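Local coordinates for protein fluvirucin B1 DH domain from module 1 (Actinomadura vulgaris, PDB 6OBV) that probably catalyses the dehydration of a beta-hydroxyacyl chain carried by the acyl carrier protein during fluvirucin B1 polyketide assembly, at residues 31-36 against 41-46; 91-96 against 128-133. One frame throughout, in Å; residues are numbered along the deposited sequence.

Interaction 1 (31-36 against 41-46); sequences GQAAVD and GAAVEL
Residues 32-35 run antiparallel to 41-44 and pair through Ala33 and Ala43, whose backbones exchange two hydrogen bonds, Ala33 N to Ala43 O at 3.2 Å and Ala43 N to Ala33 O at 2.9 Å. A weak third bond goes from Val35 N to Gly41 O. Ala34 and Ala42 form the next, non-hydrogen-bonded pair. Ala33 and Ala43 send their methyls to the same face, and Val35 adds to it: its CG2 reaches Ala43 CB at 3.7 Å and also lies against the peptide joining Ala42 to Ala43. Val35 CG1 stands anti to the backbone N (chi1 179°), which puts CG2 beside that N and against the partner strand. On the face of Ala42, the Gln32 amide lies across Val44 CG2, and its OE1 is 3.3 Å from Ala42 CB. The polar end of that amide is used between subunits. Gln32 NE2 donates to Gln32 OE1 and Thr55 OG1 of the second subunit. Gly41 and Ala42 both face Thr55 of strand 52-58, a classic beta bulge. The contact is a small beta hairpin near the N terminus, beside strand 52-58, in the hotdog-type architecture known for polyketide synthase dehydratases, and it contributes to the dimer interface.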
loop_
_atom_site.group_PDB
_atom_site.type_symbol
_atom_site.label_atom_id
_atom_site.label_comp_id
_atom_site.label_asym_id
_atom_site.label_seq_id
_atom_site.Cartn_x
_atom_site.Cartn_y
_atom_site.Cartn_z
ATOM N N GLY A 31 -5.066 -0.964 -8.374
ATOM C CA GLY A 31 -6.023 -0.216 -7.583
ATOM C C GLY A 31 -5.404 0.854 -6.729
ATOM O O GLY A 31 -6.058 1.364 -5.814
ATOM N N GLN A 32 -4.153 1.196 -6.993
ATOM C CA GLN A 32 -3.403 2.213 -6.276
ATOM C C GLN A 32 -3.113 3.377 -7.220
ATOM O O GLN A 32 -3.569 3.406 -8.365
ATOM C CB GLN A 32 -2.112 1.610 -5.710
ATOM C CG GLN A 32 -2.301 0.190 -5.171
ATOM C CD GLN A 32 -0.994 -0.456 -4.761
ATOM O OE1 GLN A 32 0.078 0.152 -4.877
ATOM N NE2 GLN A 32 -1.072 -1.694 -4.276
ATOM N N ALA A 33 -2.343 4.345 -6.734
ATOM C CA ALA A 33 -1.920 5.482 -7.539
ATOM C C ALA A 33 -0.444 5.327 -7.883
ATOM O O ALA A 33 0.343 4.838 -7.069
ATOM C CB ALA A 33 -2.157 6.809 -6.798
ATOM N N ALA A 34 -0.063 5.728 -9.087
ATOM C CA ALA A 34 1.346 5.629 -9.425
ATOM C C ALA A 34 2.089 6.832 -8.860
ATOM O O ALA A 34 1.528 7.922 -8.725
ATOM C CB ALA A 34 1.538 5.531 -10.936
ATOM N N VAL A 35 3.351 6.613 -8.487
ATOM C CA VAL A 35 4.269 7.673 -8.080
ATOM C C VAL A 35 5.454 7.626 -9.028
ATOM O O VAL A 35 6.082 6.569 -9.185
ATOM C CB VAL A 35 4.752 7.509 -6.624
ATOM C CG1 VAL A 35 5.729 8.628 -6.252
ATOM C CG2 VAL A 35 3.584 7.459 -5.641
ATOM N N ASP A 36 5.761 8.764 -9.654
ATOM C CA ASP A 36 6.890 8.866 -10.584
ATOM C C ASP A 36 8.115 9.365 -9.826
ATOM O O ASP A 36 8.359 10.564 -9.703
ATOM C CB ASP A 36 6.558 9.777 -11.758
ATOM C CG ASP A 36 7.704 9.861 -12.763
ATOM O OD1 ASP A 36 8.405 8.840 -12.947
ATOM O OD2 ASP A 36 7.892 10.935 -13.383
ATOM N N GLY A 41 7.292 3.904 -6.160
ATOM C CA GLY A 41 6.463 3.678 -7.319
ATOM C C GLY A 41 4.966 3.631 -7.067
ATOM O O GLY A 41 4.199 3.536 -8.034
ATOM N N ALA A 42 4.520 3.701 -5.807
ATOM C CA ALA A 42 3.092 3.544 -5.532
ATOM C C ALA A 42 2.669 4.342 -4.305
ATOM O O ALA A 42 3.403 4.414 -3.318
ATOM C CB ALA A 42 2.731 2.066 -5.339
ATOM N N ALA A 43 1.476 4.938 -4.367
ATOM C CA ALA A 43 0.868 5.590 -3.206
ATOM C C ALA A 43 -0.425 4.870 -2.861
ATOM O O ALA A 43 -1.317 4.747 -3.706
ATOM C CB ALA A 43 0.591 7.075 -3.463
ATOM N N VAL A 44 -0.521 4.371 -1.641
ATOM C CA VAL A 44 -1.730 3.704 -1.183
ATOM C C VAL A 44 -2.374 4.627 -0.156
ATOM O O VAL A 44 -1.898 4.754 0.975
ATOM C CB VAL A 44 -1.442 2.313 -0.607
ATOM C CG1 VAL A 44 -2.725 1.685 -0.087
ATOM C CG2 VAL A 44 -0.806 1.412 -1.670
ATOM N N GLU A 45 -3.435 5.317 -0.562
ATOM C CA GLU A 45 -4.273 6.011 0.405
ATOM C C GLU A 45 -4.910 5.001 1.346
ATOM O O GLU A 45 -5.405 3.958 0.913
ATOM C CB GLU A 45 -5.363 6.790 -0.311
ATOM C CG GLU A 45 -4.917 8.094 -0.935
ATOM C CD GLU A 45 -6.051 9.092 -1.044
ATOM O OE1 GLU A 45 -7.019 8.991 -0.256
ATOM O OE2 GLU A 45 -5.971 9.981 -1.916
ATOM N N LEU A 46 -4.911 5.311 2.641
ATOM C CA LEU A 46 -5.514 4.428 3.635
ATOM C C LEU A 46 -6.816 5.027 4.138
ATOM O O LEU A 46 -6.836 5.706 5.175
ATOM C CB LEU A 46 -4.553 4.178 4.794
ATOM C CG LEU A 46 -3.322 3.442 4.306
ATOM C CD1 LEU A 46 -2.320 3.234 5.433
ATOM C CD2 LEU A 46 -3.775 2.125 3.701
#

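Interaction 2 (91-96 against 128-133); sequences DEVGCP and GRREVA
Val93 lies over one face of the Arg130 guanidinium, with its CB 3.6 Å from NE and displaced toward the rim of the group. The two side chains cross at a slant. Val93 CG2 touches the arginine stem as well, 3.6 Å from Arg130 CD. Cys95 meets the same side chain differently. Its SG lies at the edge of the guanidinium, in the plane, 3.6 Å from Arg130 NE, and it also packs against CD and CG. The thiol sulfur is 3.8 Å from Gly128 O. Arg130 gets there by a straight stem: its chain is extended from CG to NE (chi2 -176°, chi3 -177°), which carries the flat group across to Val93. No hydrogen bond joins the two segments. Arg130 NE is buried here without a partner in the model, while NH1 donates to Thr122 O. This bond probably helps to fix how the guanidinium is turned. Gly94, with positive phi, is the C-prime residue of a Schellman motif that ends helix 79-92, so the chain turns there between the two contact residues. Val93 and Arg130 both also touch Val121 of strand 115-121, and Cys95 touches Leu151 of strand 144-152. The contact thus packs the turn that follows helix 79-92 against the start of strand 130-137, which runs between strands 115-121 and 144-152.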
loop_
_atom_site.group_PDB
_atom_site.type_symbol
_atom_site.label_atom_id
_atom_site.label_comp_id
_atom_site.label_asym_id
_atom_site.label_seq_id
_atom_site.Cartn_x
_atom_site.Cartn_y
_atom_site.Cartn_z
ATOM N N ASP A 91 5.272 15.660 -0.644
ATOM C CA ASP A 91 4.641 16.218 -1.840
ATOM C C ASP A 91 3.341 15.507 -2.169
ATOM O O ASP A 91 2.405 16.120 -2.693
ATOM C CB ASP A 91 5.552 16.098 -3.056
ATOM C CG ASP A 91 6.831 16.824 -2.886
ATOM O OD1 ASP A 91 6.860 17.773 -2.079
ATOM O OD2 ASP A 91 7.809 16.427 -3.552
ATOM N N GLU A 92 3.283 14.205 -1.910
ATOM C CA GLU A 92 2.125 13.433 -2.312
ATOM C C GLU A 92 0.905 13.803 -1.488
ATOM O O GLU A 92 -0.222 13.611 -1.951
ATOM C CB GLU A 92 2.461 11.939 -2.194
ATOM C CG GLU A 92 1.637 11.016 -3.097
ATOM C CD GLU A 92 1.929 11.207 -4.586
ATOM O OE1 GLU A 92 2.992 11.778 -4.950
ATOM O OE2 GLU A 92 1.082 10.765 -5.389
ATOM N N VAL A 93 1.098 14.358 -0.292
ATOM C CA VAL A 93 -0.008 14.758 0.572
ATOM C C VAL A 93 -0.077 16.278 0.738
ATOM O O VAL A 93 -0.718 16.760 1.663
ATOM C CB VAL A 93 0.063 14.057 1.943
ATOM C CG1 VAL A 93 -0.326 12.588 1.822
ATOM C CG2 VAL A 93 1.430 14.191 2.544
ATOM N N GLY A 94 0.568 17.039 -0.146
ATOM C CA GLY A 94 0.583 18.487 -0.015
ATOM C C GLY A 94 1.176 18.996 1.279
ATOM O O GLY A 94 0.715 20.010 1.805
ATOM N N CYS A 95 2.172 18.298 1.820
ATOM C CA CYS A 95 2.906 18.696 3.023
ATOM C C CYS A 95 4.397 18.658 2.730
ATOM O O CYS A 95 5.113 17.783 3.225
ATOM C CB CYS A 95 2.585 17.769 4.194
ATOM S SG CYS A 95 1.217 18.271 5.160
ATOM N N PRO A 96 4.902 19.598 1.927
ATOM C CA PRO A 96 6.233 19.402 1.330
ATOM C C PRO A 96 7.403 19.621 2.275
ATOM O O PRO A 96 8.493 19.117 1.974
ATOM C CB PRO A 96 6.256 20.428 0.183
ATOM C CG PRO A 96 5.322 21.516 0.653
ATOM C CD PRO A 96 4.226 20.804 1.413
ATOM N N GLY A 128 -2.261 20.929 10.878
ATOM C CA GLY A 128 -1.773 20.757 9.522
ATOM C C GLY A 128 -0.440 20.045 9.418
ATOM O O GLY A 128 0.178 20.061 8.346
ATOM N N ARG A 129 0.017 19.422 10.502
ATOM C CA ARG A 129 1.276 18.701 10.558
ATOM C C ARG A 129 1.009 17.203 10.462
ATOM O O ARG A 129 0.011 16.704 10.989
ATOM C CB ARG A 129 2.039 19.050 11.846
ATOM C CG ARG A 129 2.581 20.501 11.848
ATOM C CD ARG A 129 2.979 21.037 13.232
ATOM N NE ARG A 129 4.189 20.385 13.709
ATOM C CZ ARG A 129 4.181 19.431 14.635
ATOM N NH1 ARG A 129 3.024 19.053 15.172
ATOM N NH2 ARG A 129 5.311 18.852 15.026
ATOM N N ARG A 130 1.890 16.504 9.751
ATOM C CA ARG A 130 1.783 15.067 9.514
ATOM C C ARG A 130 3.029 14.366 10.033
ATOM O O ARG A 130 4.145 14.895 9.919
ATOM C CB ARG A 130 1.622 14.754 8.024
ATOM C CG ARG A 130 0.362 15.297 7.389
ATOM C CD ARG A 130 0.283 14.842 5.946
ATOM N NE ARG A 130 -0.864 15.375 5.201
ATOM C CZ ARG A 130 -1.976 14.689 4.965
ATOM N NH1 ARG A 130 -2.124 13.453 5.446
ATOM N NH2 ARG A 130 -2.947 15.241 4.259
ATOM N N GLU A 131 2.835 13.179 10.611
ATOM C CA GLU A 131 3.950 12.346 11.029
ATOM C C GLU A 131 4.367 11.474 9.854
ATOM O O GLU A 131 3.526 11.020 9.071
ATOM C CB GLU A 131 3.584 11.473 12.229
ATOM C CG GLU A 131 3.598 12.186 13.550
ATOM C CD GLU A 131 2.387 13.100 13.719
ATOM O OE1 GLU A 131 1.235 12.594 13.709
ATOM O OE2 GLU A 131 2.590 14.334 13.849
ATOM N N VAL A 132 5.673 11.274 9.715
ATOM C CA VAL A 132 6.229 10.480 8.631
ATOM C C VAL A 132 7.219 9.514 9.248
ATOM O O VAL A 132 7.817 9.801 10.291
ATOM C CB VAL A 132 6.890 11.357 7.544
ATOM C CG1 VAL A 132 8.079 12.107 8.108
ATOM C CG2 VAL A 132 7.284 10.524 6.300
ATOM N N ALA A 133 7.332 8.335 8.639
ATOM C CA ALA A 133 8.235 7.283 9.082
ATOM C C ALA A 133 8.705 6.533 7.844
ATOM O O ALA A 133 7.951 6.404 6.882
ATOM C CB ALA A 133 7.550 6.331 10.083
#

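Overall arrangement
From the N terminus, interaction 1 comes first and closes a short loop: four residues separate its segments. The chain then goes through strand 52-58 and most of helix 79-92, and interaction 2 opens at the end of that helix. That contact closes a longer loop of 31 residues, which includes strands 97-103 and 115-121. The two contacts are in series, neither nested nor crossed. The centres of interactions 1 and 2 are about 15 Å apart, and helix 79-92 links them. Glu92 near its end packs on Val35 and Ala43 of interaction 1, while the turn after it makes interaction 2. Through Glu92 the helix end meets the hairpin, and through the turn, strand 130-137.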